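Local coordinates for protein 16S rRNA aminocarboxypropyltransferase (Vulcanisaeta distributa, PDB 5APG) that probably transfers the aminocarboxypropyl group of S-adenosylmethionine to N3 of an N1-methylpseudouridine in 16S ribosomal RNA, the last step in making a hypermodified pseudouridine, at residues Pro3-Tyr8 / Arg64-Ile69; Lys17-Lys22 / Ser111-Val116. All coordinates share one frame; numbering follows the deposited sequence.

Contact 1 of 2, residues Pro3-Tyr8 / Arg64-Ile69; sequences PRVFIY and RGLSLI. With EEM ([(3S)-3-amino-4-hydroxy-4-oxo-butyl]-[[(2S,3S,4R,5R)-5-(6-aminopurin-9-yl)-3,4-dihydroxy-oxolan-2-yl]methyl]-methyl-selanium), chain D.
Val5 and Leu66, Phe6 and Ser67, Ile7 and Leu68, and Tyr8 and Ile69 face one another as neighbours in the parallel sheet of this SPOUT-fold enzyme, a worked example of how two adjacent strands can have one packed face and one looser face. Segment 3-8 supplies Phe6 N and Tyr8 N as donors to Leu66 O and Leu68 O, and takes Leu66 N and Leu68 N on Arg4 O and Phe6 O. The shortest of these bonds, Phe6 N to Leu66 O, is 2.7 Å. The axes of strands 5-8 and 66-69 differ by 19° in direction, and the one-to-one register runs from Arg4-Gly65 to Tyr8-Ile69.

The tight face carries Val5, Ile7, Leu66 and Leu68, all buried. With CG1 of Val5 anti to the backbone N (chi1 -178°), this methyl meets Leu68 CD1 at 3.8 Å, the two side chains crossing obliquely, while Val5 CG2 stands 4.3 Å from Leu66 CD2. Helix 112-122 covers this side, touching Leu66 through Ala119 and Leu68 through Thr112 and Val116.

The other face is looser. Phe6 and Tyr8 are partly exposed there; Leu66 O lies at the edge of the Phe6 ring, and Ile69 CG2 lies at the edge of the Tyr8 ring, near its plane, 4.2 Å from Tyr8 CD2. Ser67, buried beside Phe6 on the adjacent strand, has its OG hydrogen-bonded to Ser42 OG. Gly65, the first residue to leave the preceding helix, leads into strand 66-69 with a positive phi of 111°, and its CA sits 3.4 Å from Arg4 O, whereas the Arg4 side chain leads out to solvent.

At its C-terminal end, strand 66-69 reaches the bound seleno-analogue of S-adenosylmethionine: Leu68 CD2 lies 3.6 Å from its O2', and Ile69 O accepts a hydrogen bond from its O3' at 2.7 Å.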
loop_
_atom_site.group_PDB
_atom_site.type_symbol
_atom_site.label_atom_id
_atom_site.label_comp_id
_atom_site.label_asym_id
_atom_site.label_seq_id
_atom_site.Cartn_x
_atom_site.Cartn_y
_atom_site.Cartn_z
ATOM N N PRO A 3 -5.039 4.292 12.764
ATOM C CA PRO A 3 -4.421 5.592 12.496
ATOM C C PRO A 3 -5.235 6.357 11.467
ATOM O O PRO A 3 -6.022 5.751 10.740
ATOM C CB PRO A 3 -3.033 5.229 11.945
ATOM C CG PRO A 3 -3.142 3.805 11.519
ATOM C CD PRO A 3 -4.148 3.171 12.426
ATOM N N ARG A 4 -5.060 7.669 11.414
ATOM C CA ARG A 4 -5.739 8.476 10.413
ATOM C C ARG A 4 -5.136 8.222 9.035
ATOM O O ARG A 4 -3.924 8.341 8.848
ATOM C CB ARG A 4 -5.660 9.959 10.776
ATOM C CG ARG A 4 -6.385 10.305 12.069
ATOM C CD ARG A 4 -7.889 10.320 11.853
ATOM N NE ARG A 4 -8.294 11.427 10.990
ATOM C CZ ARG A 4 -8.506 12.666 11.420
ATOM N NH1 ARG A 4 -8.359 12.956 12.708
ATOM N NH2 ARG A 4 -8.869 13.615 10.566
ATOM N N VAL A 5 -5.986 7.859 8.080
ATOM C CA VAL A 5 -5.541 7.585 6.717
ATOM C C VAL A 5 -6.043 8.672 5.770
ATOM O O VAL A 5 -7.226 9.024 5.779
ATOM C CB VAL A 5 -6.028 6.204 6.228
ATOM C CG1 VAL A 5 -5.506 5.919 4.824
ATOM C CG2 VAL A 5 -5.590 5.112 7.196
ATOM N N PHE A 6 -5.134 9.214 4.965
ATOM C CA PHE A 6 -5.469 10.278 4.031
ATOM C C PHE A 6 -5.123 9.858 2.607
ATOM O O PHE A 6 -4.034 9.342 2.353
ATOM C CB PHE A 6 -4.730 11.566 4.390
ATOM C CG PHE A 6 -5.030 12.073 5.770
ATOM C CD1 PHE A 6 -4.307 11.621 6.860
ATOM C CD2 PHE A 6 -6.034 13.004 5.975
ATOM C CE1 PHE A 6 -4.582 12.086 8.134
ATOM C CE2 PHE A 6 -6.316 13.476 7.248
ATOM C CZ PHE A 6 -5.588 13.014 8.328
ATOM N N ILE A 7 -6.049 10.086 1.682
ATOM C CA ILE A 7 -5.863 9.674 0.298
ATOM C C ILE A 7 -6.078 10.827 -0.675
ATOM O O ILE A 7 -7.106 11.505 -0.636
ATOM C CB ILE A 7 -6.823 8.525 -0.087
ATOM C CG1 ILE A 7 -6.588 7.300 0.799
ATOM C CG2 ILE A 7 -6.653 8.154 -1.558
ATOM C CD1 ILE A 7 -7.604 6.182 0.576
ATOM N N TYR A 8 -5.098 11.058 -1.540
ATOM C CA TYR A 8 -5.326 11.909 -2.692
ATOM C C TYR A 8 -5.633 11.012 -3.875
ATOM O O TYR A 8 -4.842 10.131 -4.221
ATOM C CB TYR A 8 -4.132 12.808 -3.004
ATOM C CG TYR A 8 -4.302 13.518 -4.329
ATOM C CD1 TYR A 8 -5.258 14.513 -4.483
ATOM C CD2 TYR A 8 -3.534 13.169 -5.432
ATOM C CE1 TYR A 8 -5.435 15.155 -5.695
ATOM C CE2 TYR A 8 -3.703 13.806 -6.649
ATOM C CZ TYR A 8 -4.655 14.799 -6.774
ATOM O OH TYR A 8 -4.825 15.435 -7.981
ATOM N N ARG A 64 1.410 11.360 12.959
ATOM C CA ARG A 64 1.265 12.210 11.778
ATOM C C ARG A 64 0.209 11.674 10.813
ATOM O O ARG A 64 -0.412 12.442 10.077
ATOM C CB ARG A 64 2.603 12.361 11.037
ATOM C CG ARG A 64 3.648 13.256 11.719
ATOM C CD ARG A 64 4.640 12.423 12.516
ATOM N NE ARG A 64 5.732 13.213 13.087
ATOM C CZ ARG A 64 6.879 13.469 12.460
ATOM N NH1 ARG A 64 7.083 13.023 11.226
ATOM N NH2 ARG A 64 7.818 14.183 13.065
ATOM N N GLY A 65 0.016 10.359 10.802
ATOM C CA GLY A 65 -0.973 9.745 9.929
ATOM C C GLY A 65 -0.367 8.907 8.816
ATOM O O GLY A 65 0.857 8.784 8.710
ATOM N N LEU A 66 -1.231 8.330 7.985
ATOM C CA LEU A 66 -0.812 7.505 6.851
ATOM C C LEU A 66 -1.412 8.057 5.562
ATOM O O LEU A 66 -2.631 8.197 5.451
ATOM C CB LEU A 66 -1.240 6.045 7.047
ATOM C CG LEU A 66 -0.900 5.060 5.919
ATOM C CD1 LEU A 66 0.599 4.846 5.812
ATOM C CD2 LEU A 66 -1.620 3.725 6.115
ATOM N N SER A 67 -0.558 8.375 4.596
ATOM C CA SER A 67 -1.004 8.981 3.345
ATOM C C SER A 67 -0.847 8.023 2.170
ATOM O O SER A 67 0.036 7.168 2.170
ATOM C CB SER A 67 -0.225 10.270 3.065
ATOM O OG SER A 67 -0.435 11.232 4.084
ATOM N N LEU A 68 -1.713 8.172 1.174
ATOM C CA LEU A 68 -1.601 7.421 -0.071
ATOM C C LEU A 68 -2.074 8.258 -1.248
ATOM O O LEU A 68 -2.939 9.123 -1.106
ATOM C CB LEU A 68 -2.417 6.122 -0.035
ATOM C CG LEU A 68 -2.107 4.966 0.914
ATOM C CD1 LEU A 68 -2.712 5.191 2.296
ATOM C CD2 LEU A 68 -2.614 3.669 0.301
ATOM N N ILE A 69 -1.513 7.977 -2.416
ATOM C CA ILE A 69 -2.047 8.506 -3.658
ATOM C C ILE A 69 -2.749 7.374 -4.394
ATOM O O ILE A 69 -2.151 6.327 -4.653
ATOM C CB ILE A 69 -0.945 9.115 -4.548
ATOM C CG1 ILE A 69 -0.325 10.340 -3.869
ATOM C CG2 ILE A 69 -1.519 9.503 -5.907
ATOM C CD1 ILE A 69 0.979 10.803 -4.512
HETATM C C2 EEM D . 3.461 0.671 -1.691
HETATM N N3 EEM D . 2.263 1.106 -1.940
HETATM C C4 EEM D . 1.422 0.367 -2.641
HETATM C "C1'" EEM D . -0.737 1.668 -2.718
HETATM C "C2'" EEM D . -0.144 2.894 -3.456
HETATM C "C3'" EEM D . -0.829 2.864 -4.665
HETATM C "C4'" EEM D . -2.083 2.421 -4.474
HETATM C "C5'" EEM D . -2.602 1.531 -5.541
HETATM O O EEM D . -7.511 -0.127 -5.639
HETATM C C EEM D . -7.781 0.215 -6.757
HETATM O OXT EEM D . -8.922 0.527 -7.050
HETATM C CA EEM D . -6.700 0.310 -7.811
HETATM N N EEM D . -7.332 0.541 -9.079
HETATM C CB EEM D . -5.802 1.465 -7.394
HETATM C CG EEM D . -4.470 1.518 -8.112
HETATM SE SE EEM D . -3.159 2.590 -7.084
HETATM C CE EEM D . -1.547 2.859 -8.124
HETATM O "O4'" EEM D . -1.880 1.441 -3.219
HETATM O "O3'" EEM D . -0.699 4.133 -5.417
HETATM O "O2'" EEM D . -0.633 3.987 -2.672
HETATM N N9 EEM D . 0.157 0.527 -3.058
HETATM C C8 EEM D . -0.150 -0.564 -3.731
HETATM N N7 EEM D . 0.859 -1.403 -3.779
HETATM C C5 EEM D . 1.877 -0.856 -3.092
HETATM N N1 EEM D . 3.945 -0.484 -2.098
HETATM C C6 EEM D . 3.202 -1.286 -2.803
HETATM N N6 EEM D . 3.695 -2.521 -3.268
#

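Contact 2 of 2, residues Lys17-Lys22 / Ser111-Val116. With EEM ([(3S)-3-amino-4-hydroxy-4-oxo-butyl]-[[(2S,3S,4R,5R)-5-(6-aminopurin-9-yl)-3,4-dihydroxy-oxolan-2-yl]methyl]-methyl-selanium), chain D.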
loop_
_atom_site.group_PDB
_atom_site.type_symbol
_atom_site.label_atom_id
_atom_site.label_comp_id
_atom_site.label_asym_id
_atom_site.label_seq_id
_atom_site.Cartn_x
_atom_site.Cartn_y
_atom_site.Cartn_z
ATOM N N LYS A 17 -15.662 1.092 -9.065
ATOM C CA LYS A 17 -14.822 -0.103 -9.047
ATOM C C LYS A 17 -13.491 0.173 -8.356
ATOM O O LYS A 17 -12.629 -0.701 -8.265
ATOM C CB LYS A 17 -14.590 -0.613 -10.468
ATOM C CG LYS A 17 -15.856 -1.091 -11.163
ATOM C CD LYS A 17 -15.562 -1.657 -12.542
ATOM C CE LYS A 17 -16.789 -2.340 -13.125
ATOM N NZ LYS A 17 -16.562 -2.811 -14.519
ATOM N N ASN A 18 -13.336 1.396 -7.867
ATOM C CA ASN A 18 -12.123 1.818 -7.183
ATOM C C ASN A 18 -12.194 1.501 -5.687
ATOM O O ASN A 18 -13.214 1.756 -5.047
ATOM C CB ASN A 18 -11.902 3.312 -7.416
ATOM C CG ASN A 18 -10.744 3.862 -6.626
ATOM O OD1 ASN A 18 -10.919 4.356 -5.512
ATOM N ND2 ASN A 18 -9.551 3.791 -7.198
ATOM N N THR A 19 -11.123 0.941 -5.124
ATOM C CA THR A 19 -11.182 0.470 -3.739
ATOM C C THR A 19 -10.976 1.606 -2.739
ATOM O O THR A 19 -11.393 1.499 -1.585
ATOM C CB THR A 19 -10.151 -0.654 -3.453
ATOM O OG1 THR A 19 -8.811 -0.139 -3.504
ATOM C CG2 THR A 19 -10.300 -1.794 -4.460
ATOM N N ALA A 20 -10.347 2.693 -3.177
ATOM C CA ALA A 20 -10.141 3.848 -2.304
ATOM C C ALA A 20 -11.468 4.545 -2.016
ATOM O O ALA A 20 -11.721 4.971 -0.888
ATOM C CB ALA A 20 -9.148 4.823 -2.923
ATOM N N ILE A 21 -12.308 4.661 -3.040
ATOM C CA ILE A 21 -13.637 5.243 -2.883
ATOM C C ILE A 21 -14.435 4.485 -1.821
ATOM O O ILE A 21 -15.143 5.085 -1.006
ATOM C CB ILE A 21 -14.409 5.245 -4.222
ATOM C CG1 ILE A 21 -13.798 6.262 -5.189
ATOM C CG2 ILE A 21 -15.879 5.552 -4.004
ATOM C CD1 ILE A 21 -13.824 7.686 -4.677
ATOM N N LYS A 22 -14.296 3.162 -1.813
ATOM C CA LYS A 22 -15.003 2.334 -0.841
ATOM C C LYS A 22 -14.455 2.521 0.576
ATOM O O LYS A 22 -15.226 2.588 1.532
ATOM C CB LYS A 22 -14.935 0.861 -1.246
ATOM C CG LYS A 22 -16.093 0.036 -0.706
ATOM C CD LYS A 22 -16.113 -1.347 -1.331
ATOM C CE LYS A 22 -17.325 -2.126 -0.878
ATOM N NZ LYS A 22 -17.382 -3.495 -1.477
ATOM N N SER A 111 -4.025 -3.600 -4.767
ATOM C CA SER A 111 -5.073 -2.588 -4.775
ATOM C C SER A 111 -4.825 -1.620 -3.626
ATOM O O SER A 111 -4.081 -1.928 -2.693
ATOM C CB SER A 111 -6.460 -3.223 -4.646
ATOM O OG SER A 111 -6.658 -3.784 -3.354
ATOM N N THR A 112 -5.435 -0.444 -3.700
ATOM C CA THR A 112 -5.266 0.548 -2.651
ATOM C C THR A 112 -5.724 -0.015 -1.301
ATOM O O THR A 112 -5.059 0.183 -0.284
ATOM C CB THR A 112 -6.029 1.843 -2.985
ATOM O OG1 THR A 112 -5.474 2.420 -4.174
ATOM C CG2 THR A 112 -5.916 2.855 -1.841
ATOM N N ILE A 113 -6.834 -0.752 -1.291
ATOM C CA ILE A 113 -7.354 -1.259 -0.023
ATOM C C ILE A 113 -6.448 -2.353 0.553
ATOM O O ILE A 113 -6.269 -2.434 1.769
ATOM C CB ILE A 113 -8.821 -1.784 -0.158
ATOM C CG1 ILE A 113 -9.402 -2.083 1.220
ATOM C CG2 ILE A 113 -8.915 -3.026 -1.050
ATOM C CD1 ILE A 113 -10.925 -2.241 1.242
ATOM N N GLU A 114 -5.854 -3.175 -0.309
ATOM C CA GLU A 114 -4.921 -4.202 0.150
ATOM C C GLU A 114 -3.664 -3.555 0.719
ATOM O O GLU A 114 -3.091 -4.024 1.704
ATOM C CB GLU A 114 -4.546 -5.156 -0.989
ATOM C CG GLU A 114 -5.627 -6.180 -1.343
ATOM C CD GLU A 114 -5.376 -6.835 -2.690
ATOM O OE1 GLU A 114 -5.280 -6.100 -3.693
ATOM O OE2 GLU A 114 -5.259 -8.078 -2.748
ATOM N N ALA A 115 -3.233 -2.473 0.087
ATOM C CA ALA A 115 -2.053 -1.763 0.551
ATOM C C ALA A 115 -2.279 -1.132 1.915
ATOM O O ALA A 115 -1.408 -1.192 2.784
ATOM C CB ALA A 115 -1.655 -0.717 -0.438
ATOM N N VAL A 116 -3.441 -0.512 2.093
ATOM C CA VAL A 116 -3.797 0.069 3.381
ATOM C C VAL A 116 -3.817 -1.020 4.452
ATOM O O VAL A 116 -3.241 -0.857 5.526
ATOM C CB VAL A 116 -5.169 0.782 3.321
ATOM C CG1 VAL A 116 -5.679 1.112 4.725
ATOM C CG2 VAL A 116 -5.067 2.052 2.469
HETATM C C2 EEM D . 3.461 0.671 -1.691
HETATM N N3 EEM D . 2.263 1.106 -1.940
HETATM C C4 EEM D . 1.422 0.367 -2.641
HETATM C "C1'" EEM D . -0.737 1.668 -2.718
HETATM C "C2'" EEM D . -0.144 2.894 -3.456
HETATM C "C3'" EEM D . -0.829 2.864 -4.665
HETATM C "C4'" EEM D . -2.083 2.421 -4.474
HETATM C "C5'" EEM D . -2.602 1.531 -5.541
HETATM O O EEM D . -7.511 -0.127 -5.639
HETATM C C EEM D . -7.781 0.215 -6.757
HETATM O OXT EEM D . -8.922 0.527 -7.050
HETATM C CA EEM D . -6.700 0.310 -7.811
HETATM N N EEM D . -7.332 0.541 -9.079
HETATM C CB EEM D . -5.802 1.465 -7.394
HETATM C CG EEM D . -4.470 1.518 -8.112
HETATM SE SE EEM D . -3.159 2.590 -7.084
HETATM C CE EEM D . -1.547 2.859 -8.124
HETATM O "O4'" EEM D . -1.880 1.441 -3.219
HETATM O "O3'" EEM D . -0.699 4.133 -5.417
HETATM O "O2'" EEM D . -0.633 3.987 -2.672
HETATM N N9 EEM D . 0.157 0.527 -3.058
HETATM C C8 EEM D . -0.150 -0.564 -3.731
HETATM N N7 EEM D . 0.859 -1.403 -3.779
HETATM C C5 EEM D . 1.877 -0.856 -3.092
HETATM N N1 EEM D . 3.945 -0.484 -2.098
HETATM C C6 EEM D . 3.202 -1.286 -2.803
HETATM N N6 EEM D . 3.695 -2.521 -3.268
#
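Thr19 turns OG1 between its own backbone N and carbonyl carbon (chi1 68°), and Thr112 sets OG1 anti to its carbonyl carbon (chi1 -63°); the first torsion brings the hydroxyl to the N-terminus of helix 112-116, the second leaves CG2 anti to the backbone N, 3.9 Å from Ala20 CB. The arrangement illustrates how two helix N-termini in a SPOUT fold can grip one carboxylate, here that of the bound S-adenosylmethionine analogue.

Thr19 OG1 accepts from Ile113 N at 3.0 Å, a bent bond of 141°, and donates to ligand O over a very short 2.5 Å. Ligand O also receives Thr112 N, while Thr19 N donates to OXT at 3.0 Å, so both carboxylate oxygens are held; the two helix ends would probably favour its negative charge. Behind the hydroxyl, Ile113 CG2 packs on Thr19 CB at 3.6 Å.

Each helix start is capped. Asn18 OD1 accepts from Ile21 N in its carbonyl plane, and Asp70 holds both Asn18 ND2 and Thr112 OG1. Ser111 and Glu114 form a capping box: Ser111 N and OG reach Glu114 OE1 from opposite faces of the carboxylate, the OG bond measuring 2.7 Å.

Contacts 1 and 2 have centres 13 Å apart and meet at the same ligand from different parts of the chain. Their segments alternate in sequence: strand 5-9 leads into helix 19-25, while strand 66-70 comes before helix 112-122. The sheet and the helices join directly, with Leu68 CD2 3.7 Å from Val116 CG2 and Ile7 CD1 4.1 Å from Ala20 CB. Contact 1 serves the ribose of the ligand; contact 2 meets its carboxylate and, through Ala115 CB 3.4 Å from N9, also the base end. Leu93 N and Tyr108 O add further hydrogen bonds to the ligand from outside both contacts.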